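Local coordinates for putative uncharacterized protein smu.1108c (Streptococcus mutans, PDB 3L7Y) that is probably a magnesium-dependent phosphatase of the haloacid dehalogenase-like hydrolase family, although its natural substrate has not been established, at residues 44-48 and 249-253; 228-233 and 255-259; 264-270 and 280-286. All blocks are in the same frame, centred on the assembly; numbering follows the deposited sequence.

Contact 1. Residues 44-48 and 249-253; sequences MDGTF and AFGDG. With MG (magnesium ion), chain B.
Thr47 and Gly251 bring the two backbones closest, with CA of Thr47 5.8 Å from CA of Gly251, where the short helix 44-48 passes the end of strand 247-251. Within 44-48, which makes a wider pi-type turn, Thr47 N bonds to Met44 O; Asp45 O lies 2.3 Å from the magnesium ion. From the other segment Asp252 OD2 reaches the same ion at 2.4 Å; Asp43 OD2 and four waters are its further ligands. Asp252 binds in monodentate fashion, through OD2 alone; its OD1 accepts a hydrogen bond of 2.7 Å from the oxygen of water 1, itself a metal ligand. With CG lodged between its backbone N and carbonyl carbon (chi1 81°), the Asp252 side chain swings over Gly46, and its OD1 comes within 3.3 Å of Gly46 CA. Glycine suits this place twice over, having no side chain in the way of the carboxylate and a positive phi of 85°. Gly46 O also faces OD1, but both are acceptors; this carbonyl takes its hydrogen bond from Asn271.

Thr47 divides its two branches. CG2, anti to the backbone N, rests on Phe250 CB at 3.6 Å, whereas OG1, on the other branch, hydrogen-bonds to Asp43 OD2, a ligand of the ion. OG1 also approaches Asp252 N to 3.3 Å at a poor angle, and that amide is bonded to Asp256 OD2. The sequences fit the DxDGT and GDGxND motifs of the family. Since no direct hydrogen bond crosses the contact, its polar cohesion comes through the ion and water 1, while Thr47 ties a metal-binding aspartate to the packing on Phe250.

Contact 2. Residues 228-233 and 255-259; sequences HKGWAL and NDIEM
Lys229 NZ is gripped by several groups at once: it meets Asp256 OD1 in a salt bridge of 2.7 Å, and Asp43 OD1, the Ala77 carbonyl and water 6 share the same ammonium. The approach to Asp256 is on the syn side of OD1, 23° out of the carboxylate plane. Lys229 gets there by a chain extended beyond CG, whose CD runs past the Asn255 carbonyl, 3.5 Å from Asn255 O. Two waters link the segments. Water 5 joins Lys229 N to Asn255 O, and water 6 bridges NZ to Asn255 ND2, which is held also by Asn102.

At the N-cap residue His228, Glu258 CG makes a CH-pi contact over the face of the imidazole, 3.6 Å from the ring centroid. The bend at chi2 (85°) lays the Glu258 carboxylate stacked, 9° from parallel to that ring. Gly230 brings the helices together, its CA only 3.8 Å from Met259 CA, and Leu233 CD2 meets Met259 SD at 4.0 Å. Because Asp256 OD2 bonds the amides of Asp252 and Gly253, the lysine, placed like the conserved lysine of haloacid dehalogenases, links the Asp43 carboxylate to the loop carrying Asp252.

Contact 3. Residues 264-270 and 280-286; sequences KYSYAMA and ANYQAKS
Tyr282 sets its CB on a face of the Tyr267 ring, with Tyr267 CE1 3.4 Å from Tyr282 CB. Their planes are 21° apart but the rings are slid, barely overlapping. Further along, Tyr282 runs beside Tyr265 in the same direction, its OH at the edge of the Tyr265 ring. Tyr267 also meets Phe250 of the next strand.

On the face bearing Ala268 and Gln283 the bumps are smaller: the Ala280 methyl drops into a niche at Ala268, 3.6 Å from Ala268 CB and 3.3 Å from Ala268 N. Gln283, extended, reaches over Ala270 and leaves OE1 to Lys277.

Past the bridged residues, Met269 folds back on the other segment. The bend at chi2 (-57°) puts its SD 4.1 Å from Ala284 CB, and that at chi3 (-65°) brings its CE to 3.2 Å from Lys285 O.

The parallel pairing runs from Tyr282 N to Ser266 O (2.9 Å), then from Ala268 N to Tyr282 O and from Ala284 N to Ala268 O. Ser266 OG accepts the backbone N-H of Asn281, 3.1 Å from Asn281 N to OG. The result closes the beta-alpha-beta unit containing helix 274-279: main-chain bonds set the register of this edge strand, the hydroxyl of Ser266 binds the Asn281 backbone just ahead of the Tyr282 pairing, and Tyr282 on Tyr267 and Ala280 on Ala268 pack its two faces.

In the fold
Contacts 1 and 3 are joined through neighbouring strands of the eight-stranded sheet, 247-251 and 265-268, and their centres lie about 10 Å apart; Thr47 CG2 packs on Met269 SD at 3.6 Å. Contact 2 has its centre about 12 Å from that of contact 1 and touches it where Phe250 O meets Met259 CE, but stays clear of contact 3, about 15 Å away between centres. Along the chain the segments of contacts 1 and 2 alternate, 44-48, 228-233, 249-253, 255-259, and contact 3 follows. The magnesium site thus draws on residues far apart in sequence, gathered at one end of the sheet, with contact 2 beside the metal and contact 3 finishing the sheet's edge.

Contact 1. Residues 44-48 and 249-253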
loop_
_atom_site.group_PDB
_atom_site.type_symbol
_atom_site.label_atom_id
_atom_site.label_comp_id
_atom_site.label_asym_id
_atom_site.label_seq_id
_atom_site.Cartn_x
_atom_site.Cartn_y
_atom_site.Cartn_z
ATOM N N MET A 44 4.996 4.552 -0.302
ATOM C CA MET A 44 6.115 4.573 0.647
ATOM C C MET A 44 7.369 3.835 0.165
ATOM O O MET A 44 8.327 4.457 -0.311
ATOM C CB MET A 44 5.667 4.035 2.013
ATOM C CG MET A 44 4.784 5.003 2.767
ATOM S SD MET A 44 5.707 6.472 3.241
ATOM C CE MET A 44 6.726 5.799 4.556
ATOM N N ASP A 45 7.355 2.509 0.294
ATOM C CA ASP A 45 8.455 1.669 -0.168
ATOM C C ASP A 45 8.728 1.883 -1.657
ATOM O O ASP A 45 7.834 1.703 -2.464
ATOM C CB ASP A 45 8.123 0.191 0.068
ATOM C CG ASP A 45 7.885 -0.130 1.545
ATOM O OD1 ASP A 45 8.700 0.283 2.397
ATOM O OD2 ASP A 45 6.872 -0.785 1.856
ATOM N N GLY A 46 9.958 2.258 -2.008
ATOM C CA GLY A 46 10.355 2.417 -3.402
ATOM C C GLY A 46 10.020 3.777 -3.988
ATOM O O GLY A 46 10.335 4.055 -5.141
ATOM N N THR A 47 9.382 4.621 -3.181
ATOM C CA THR A 47 8.877 5.910 -3.622
ATOM C C THR A 47 9.280 7.005 -2.627
ATOM O O THR A 47 10.328 7.628 -2.798
ATOM C CB THR A 47 7.343 5.878 -3.815
ATOM O OG1 THR A 47 6.998 4.837 -4.740
ATOM C CG2 THR A 47 6.842 7.220 -4.369
ATOM N N PHE A 48 8.468 7.238 -1.595
ATOM C CA PHE A 48 8.827 8.199 -0.543
ATOM C C PHE A 48 10.091 7.714 0.156
ATOM O O PHE A 48 10.996 8.500 0.435
ATOM C CB PHE A 48 7.679 8.356 0.466
ATOM C CG PHE A 48 7.899 9.439 1.513
ATOM C CD1 PHE A 48 7.608 10.771 1.236
ATOM C CD2 PHE A 48 8.335 9.111 2.792
ATOM C CE1 PHE A 48 7.786 11.771 2.212
ATOM C CE2 PHE A 48 8.508 10.092 3.780
ATOM C CZ PHE A 48 8.239 11.436 3.481
ATOM N N ALA A 249 0.174 12.674 -7.100
ATOM C CA ALA A 249 0.414 11.343 -6.549
ATOM C C ALA A 249 1.695 10.715 -7.086
ATOM O O ALA A 249 2.023 10.885 -8.262
ATOM C CB ALA A 249 -0.770 10.438 -6.843
ATOM N N PHE A 250 2.404 9.988 -6.219
ATOM C CA PHE A 250 3.671 9.331 -6.553
ATOM C C PHE A 250 3.599 7.821 -6.335
ATOM O O PHE A 250 3.053 7.385 -5.347
ATOM C CB PHE A 250 4.795 9.869 -5.660
ATOM C CG PHE A 250 4.998 11.358 -5.763
ATOM C CD1 PHE A 250 4.240 12.221 -4.992
ATOM C CD2 PHE A 250 5.952 11.879 -6.628
ATOM C CE1 PHE A 250 4.413 13.586 -5.068
ATOM C CE2 PHE A 250 6.146 13.254 -6.721
ATOM C CZ PHE A 250 5.371 14.111 -5.945
ATOM N N GLY A 251 4.180 7.029 -7.234
ATOM C CA GLY A 251 4.195 5.585 -7.070
ATOM C C GLY A 251 5.338 4.953 -7.842
ATOM O O GLY A 251 5.972 5.612 -8.681
ATOM N N ASP A 252 5.616 3.683 -7.548
ATOM C CA ASP A 252 6.636 2.936 -8.266
ATOM C C ASP A 252 6.195 1.503 -8.539
ATOM O O ASP A 252 6.970 0.723 -9.082
ATOM C CB ASP A 252 7.969 2.914 -7.507
ATOM C CG ASP A 252 8.003 1.855 -6.408
ATOM O OD1 ASP A 252 9.074 1.257 -6.171
ATOM O OD2 ASP A 252 6.956 1.623 -5.777
ATOM N N GLY A 253 4.954 1.161 -8.190
ATOM C CA GLY A 253 4.525 -0.233 -8.239
ATOM C C GLY A 253 3.173 -0.540 -8.868
ATOM O O GLY A 253 2.346 0.344 -9.052
HETATM MG MG MG B . 6.246 0.604 -3.781
HETATM O O HOH W 1 8.194 -0.723 -4.544
HETATM O O HOH W 2 5.866 -1.824 -4.193
HETATM O O HOH W 3 3.939 0.335 -4.594
HETATM O O HOH W 4 5.270 -0.229 -1.553
#

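Contact 2. Residues 228-233 and 255-259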
loop_
_atom_site.group_PDB
_atom_site.type_symbol
_atom_site.label_atom_id
_atom_site.label_comp_id
_atom_site.label_asym_id
_atom_site.label_seq_id
_atom_site.Cartn_x
_atom_site.Cartn_y
_atom_site.Cartn_z
ATOM N N HIS A 228 -8.593 -0.459 -3.879
ATOM C CA HIS A 228 -7.211 -0.151 -4.213
ATOM C C HIS A 228 -6.904 1.325 -3.919
ATOM O O HIS A 228 -7.780 2.072 -3.505
ATOM C CB HIS A 228 -6.933 -0.512 -5.671
ATOM C CG HIS A 228 -7.996 -0.054 -6.620
ATOM N ND1 HIS A 228 -8.272 1.278 -6.836
ATOM C CD2 HIS A 228 -8.856 -0.749 -7.409
ATOM C CE1 HIS A 228 -9.251 1.386 -7.719
ATOM N NE2 HIS A 228 -9.623 0.171 -8.078
ATOM N N LYS A 229 -5.661 1.744 -4.109
ATOM C CA LYS A 229 -5.272 3.080 -3.673
ATOM C C LYS A 229 -6.014 4.174 -4.458
ATOM O O LYS A 229 -6.236 5.276 -3.941
ATOM C CB LYS A 229 -3.761 3.271 -3.797
ATOM C CG LYS A 229 -2.909 2.336 -2.965
ATOM C CD LYS A 229 -1.422 2.676 -3.157
ATOM C CE LYS A 229 -0.498 1.575 -2.622
ATOM N NZ LYS A 229 0.929 1.960 -2.735
ATOM N N GLY A 230 -6.379 3.871 -5.707
ATOM C CA GLY A 230 -7.193 4.769 -6.507
ATOM C C GLY A 230 -8.548 4.975 -5.851
ATOM O O GLY A 230 -9.023 6.100 -5.724
ATOM N N TRP A 231 -9.203 3.885 -5.464
ATOM C CA TRP A 231 -10.451 3.934 -4.707
ATOM C C TRP A 231 -10.290 4.733 -3.399
ATOM O O TRP A 231 -11.096 5.522 -3.070
ATOM C CB TRP A 231 -11.001 2.535 -4.432
ATOM C CG TRP A 231 -12.225 2.522 -3.614
ATOM C CD1 TRP A 231 -13.504 2.550 -4.045
ATOM C CD2 TRP A 231 -12.295 2.516 -2.208
ATOM N NE1 TRP A 231 -14.356 2.545 -3.007
ATOM C CE2 TRP A 231 -13.637 2.532 -1.858
ATOM C CE3 TRP A 231 -11.355 2.488 -1.202
ATOM C CZ2 TRP A 231 -14.048 2.538 -0.541
ATOM C CZ3 TRP A 231 -11.767 2.477 0.067
ATOM C CH2 TRP A 231 -13.096 2.486 0.391
ATOM N N ALA A 232 -9.212 4.511 -2.707
ATOM C CA ALA A 232 -8.965 5.196 -1.460
ATOM C C ALA A 232 -8.906 6.711 -1.691
ATOM O O ALA A 232 -9.629 7.425 -1.092
ATOM C CB ALA A 232 -7.768 4.713 -0.827
ATOM N N LEU A 233 -8.084 7.157 -2.614
ATOM C CA LEU A 233 -7.995 8.564 -2.958
ATOM C C LEU A 233 -9.314 9.146 -3.453
ATOM O O LEU A 233 -9.672 10.194 -3.126
ATOM C CB LEU A 233 -6.872 8.802 -3.933
ATOM C CG LEU A 233 -5.556 9.171 -3.273
ATOM C CD1 LEU A 233 -5.679 10.360 -2.322
ATOM C CD2 LEU A 233 -4.917 8.103 -2.552
ATOM N N ASN A 255 0.575 -1.899 -7.654
ATOM C CA ASN A 255 -0.502 -1.480 -6.766
ATOM C C ASN A 255 -0.669 0.054 -6.687
ATOM O O ASN A 255 -1.546 0.551 -5.966
ATOM C CB ASN A 255 -0.311 -2.070 -5.355
ATOM C CG ASN A 255 1.005 -1.649 -4.708
ATOM O OD1 ASN A 255 1.942 -1.249 -5.390
ATOM N ND2 ASN A 255 1.077 -1.756 -3.380
ATOM N N ASP A 256 0.162 0.792 -7.428
ATOM C CA ASP A 256 0.025 2.245 -7.538
ATOM C C ASP A 256 -0.692 2.675 -8.824
ATOM O O ASP A 256 -0.927 3.866 -9.040
ATOM C CB ASP A 256 1.401 2.929 -7.526
ATOM C CG ASP A 256 2.130 2.768 -6.217
ATOM O OD1 ASP A 256 1.491 2.911 -5.150
ATOM O OD2 ASP A 256 3.349 2.504 -6.254
ATOM N N ILE A 257 -1.015 1.729 -9.698
ATOM C CA ILE A 257 -1.479 2.106 -11.038
ATOM C C ILE A 257 -2.848 2.793 -11.065
ATOM O O ILE A 257 -3.033 3.762 -11.810
ATOM C CB ILE A 257 -1.431 0.930 -12.037
ATOM C CG1 ILE A 257 0.008 0.591 -12.420
ATOM C CG2 ILE A 257 -2.185 1.267 -13.317
ATOM C CD1 ILE A 257 0.123 -0.745 -13.203
ATOM N N GLU A 258 -3.816 2.311 -10.283
ATOM C CA GLU A 258 -5.119 2.995 -10.253
ATOM C C GLU A 258 -4.965 4.413 -9.676
ATOM O O GLU A 258 -5.632 5.362 -10.103
ATOM C CB GLU A 258 -6.160 2.200 -9.447
ATOM C CG GLU A 258 -6.405 0.767 -9.961
ATOM C CD GLU A 258 -5.414 -0.254 -9.414
ATOM O OE1 GLU A 258 -4.478 0.137 -8.682
ATOM O OE2 GLU A 258 -5.572 -1.459 -9.713
ATOM N N MET A 259 -4.088 4.556 -8.693
ATOM C CA MET A 259 -3.876 5.870 -8.087
ATOM C C MET A 259 -3.255 6.839 -9.080
ATOM O O MET A 259 -3.655 7.997 -9.159
ATOM C CB MET A 259 -2.966 5.763 -6.862
ATOM C CG MET A 259 -2.541 7.118 -6.273
ATOM S SD MET A 259 -1.693 6.925 -4.680
ATOM C CE MET A 259 -0.073 6.364 -5.203
HETATM O O HOH W 5 -3.638 -0.545 -4.705
HETATM O O HOH W 6 2.862 0.004 -1.316
#

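Contact 3. Residues 264-270 and 280-286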
loop_
_atom_site.group_PDB
_atom_site.type_symbol
_atom_site.label_atom_id
_atom_site.label_comp_id
_atom_site.label_asym_id
_atom_site.label_seq_id
_atom_site.Cartn_x
_atom_site.Cartn_y
_atom_site.Cartn_z
ATOM N N LYS A 264 -4.391 13.747 -11.743
ATOM C CA LYS A 264 -3.947 14.563 -12.861
ATOM C C LYS A 264 -2.434 14.764 -12.771
ATOM O O LYS A 264 -1.732 14.645 -13.782
ATOM C CB LYS A 264 -4.682 15.902 -12.909
ATOM C CG LYS A 264 -4.151 16.831 -14.020
ATOM C CD LYS A 264 -4.844 18.188 -14.008
ATOM C CE LYS A 264 -4.630 18.915 -15.339
ATOM N NZ LYS A 264 -5.503 20.111 -15.472
ATOM N N TYR A 265 -1.924 15.063 -11.569
ATOM C CA TYR A 265 -0.471 15.236 -11.398
ATOM C C TYR A 265 0.212 13.961 -10.880
ATOM O O TYR A 265 0.679 13.874 -9.724
ATOM C CB TYR A 265 -0.149 16.478 -10.563
ATOM C CG TYR A 265 -0.851 17.705 -11.096
ATOM C CD1 TYR A 265 -0.384 18.362 -12.240
ATOM C CD2 TYR A 265 -2.007 18.183 -10.495
ATOM C CE1 TYR A 265 -1.044 19.484 -12.751
ATOM C CE2 TYR A 265 -2.675 19.290 -11.003
ATOM C CZ TYR A 265 -2.188 19.938 -12.122
ATOM O OH TYR A 265 -2.856 21.036 -12.609
ATOM N N SER A 266 0.268 12.973 -11.770
ATOM C CA SER A 266 0.733 11.635 -11.431
ATOM C C SER A 266 2.199 11.464 -11.798
ATOM O O SER A 266 2.611 11.713 -12.957
ATOM C CB SER A 266 -0.119 10.597 -12.155
ATOM O OG SER A 266 -0.349 11.005 -13.490
ATOM N N TYR A 267 2.978 11.047 -10.801
ATOM C CA TYR A 267 4.426 10.922 -10.931
ATOM C C TYR A 267 4.872 9.477 -10.736
ATOM O O TYR A 267 4.662 8.919 -9.663
ATOM C CB TYR A 267 5.137 11.816 -9.894
ATOM C CG TYR A 267 5.061 13.293 -10.205
ATOM C CD1 TYR A 267 6.072 13.925 -10.926
ATOM C CD2 TYR A 267 3.963 14.042 -9.820
ATOM C CE1 TYR A 267 5.996 15.292 -11.233
ATOM C CE2 TYR A 267 3.874 15.395 -10.116
ATOM C CZ TYR A 267 4.890 16.013 -10.825
ATOM O OH TYR A 267 4.796 17.354 -11.116
ATOM N N ALA A 268 5.477 8.876 -11.764
ATOM C CA ALA A 268 6.202 7.621 -11.581
ATOM C C ALA A 268 7.642 7.926 -11.211
ATOM O O ALA A 268 8.271 8.789 -11.819
ATOM C CB ALA A 268 6.158 6.774 -12.853
ATOM N N MET A 269 8.170 7.220 -10.218
ATOM C CA MET A 269 9.562 7.385 -9.833
ATOM C C MET A 269 10.467 6.924 -10.973
ATOM O O MET A 269 10.110 6.017 -11.727
ATOM C CB MET A 269 9.865 6.598 -8.552
ATOM C CG MET A 269 8.917 6.902 -7.396
ATOM S SD MET A 269 8.901 8.662 -6.978
ATOM C CE MET A 269 10.586 8.907 -6.396
ATOM N N ALA A 270 11.628 7.560 -11.112
ATOM C CA ALA A 270 12.602 7.146 -12.126
ATOM C C ALA A 270 12.910 5.649 -12.046
ATOM O O ALA A 270 13.249 5.035 -13.061
ATOM C CB ALA A 270 13.893 7.955 -12.011
ATOM N N ALA A 280 1.669 6.958 -15.502
ATOM C CA ALA A 280 1.934 8.318 -15.004
ATOM C C ALA A 280 2.041 9.354 -16.118
ATOM O O ALA A 280 2.418 9.034 -17.230
ATOM C CB ALA A 280 3.213 8.350 -14.162
ATOM N N ASN A 281 1.755 10.607 -15.781
ATOM C CA ASN A 281 1.923 11.723 -16.704
ATOM C C ASN A 281 3.317 12.347 -16.628
ATOM O O ASN A 281 3.815 12.890 -17.606
ATOM C CB ASN A 281 0.865 12.797 -16.417
ATOM C CG ASN A 281 -0.541 12.345 -16.781
ATOM O OD1 ASN A 281 -1.533 12.881 -16.276
ATOM N ND2 ASN A 281 -0.634 11.361 -17.671
ATOM N N TYR A 282 3.935 12.277 -15.457
ATOM C CA TYR A 282 5.245 12.871 -15.236
ATOM C C TYR A 282 6.201 11.841 -14.636
ATOM O O TYR A 282 5.765 10.867 -14.017
ATOM C CB TYR A 282 5.138 14.062 -14.276
ATOM C CG TYR A 282 4.151 15.157 -14.663
ATOM C CD1 TYR A 282 2.803 15.051 -14.337
ATOM C CD2 TYR A 282 4.572 16.304 -15.320
ATOM C CE1 TYR A 282 1.897 16.048 -14.677
ATOM C CE2 TYR A 282 3.671 17.309 -15.657
ATOM C CZ TYR A 282 2.333 17.171 -15.325
ATOM O OH TYR A 282 1.415 18.148 -15.647
ATOM N N GLN A 283 7.500 12.058 -14.807
ATOM C CA GLN A 283 8.504 11.204 -14.170
ATOM C C GLN A 283 9.283 12.004 -13.122
ATOM O O GLN A 283 9.680 13.151 -13.367
ATOM C CB GLN A 283 9.431 10.575 -15.217
ATOM C CG GLN A 283 10.535 9.691 -14.674
ATOM C CD GLN A 283 11.171 8.829 -15.757
ATOM O OE1 GLN A 283 12.002 7.972 -15.478
ATOM N NE2 GLN A 283 10.770 9.052 -16.997
ATOM N N ALA A 284 9.455 11.418 -11.937
ATOM C CA ALA A 284 10.269 12.026 -10.889
ATOM C C ALA A 284 11.682 11.442 -10.917
ATOM O O ALA A 284 11.934 10.453 -11.604
ATOM C CB ALA A 284 9.625 11.788 -9.521
ATOM N N LYS A 285 12.600 12.030 -10.159
ATOM C CA LYS A 285 13.864 11.341 -9.895
ATOM C C LYS A 285 13.600 10.058 -9.126
ATOM O O LYS A 285 12.458 9.742 -8.827
ATOM C CB LYS A 285 14.850 12.225 -9.135
ATOM C CG LYS A 285 15.723 13.024 -10.067
ATOM C CD LYS A 285 15.050 14.299 -10.487
ATOM C CE LYS A 285 15.715 15.469 -9.797
ATOM N NZ LYS A 285 16.206 15.023 -8.478
ATOM N N SER A 286 14.654 9.313 -8.816
ATOM C CA SER A 286 14.491 8.030 -8.131
ATOM C C SER A 286 14.222 8.254 -6.651
ATOM O O SER A 286 14.447 9.342 -6.134
ATOM C CB SER A 286 15.756 7.197 -8.272
ATOM O OG SER A 286 16.758 7.695 -7.403
#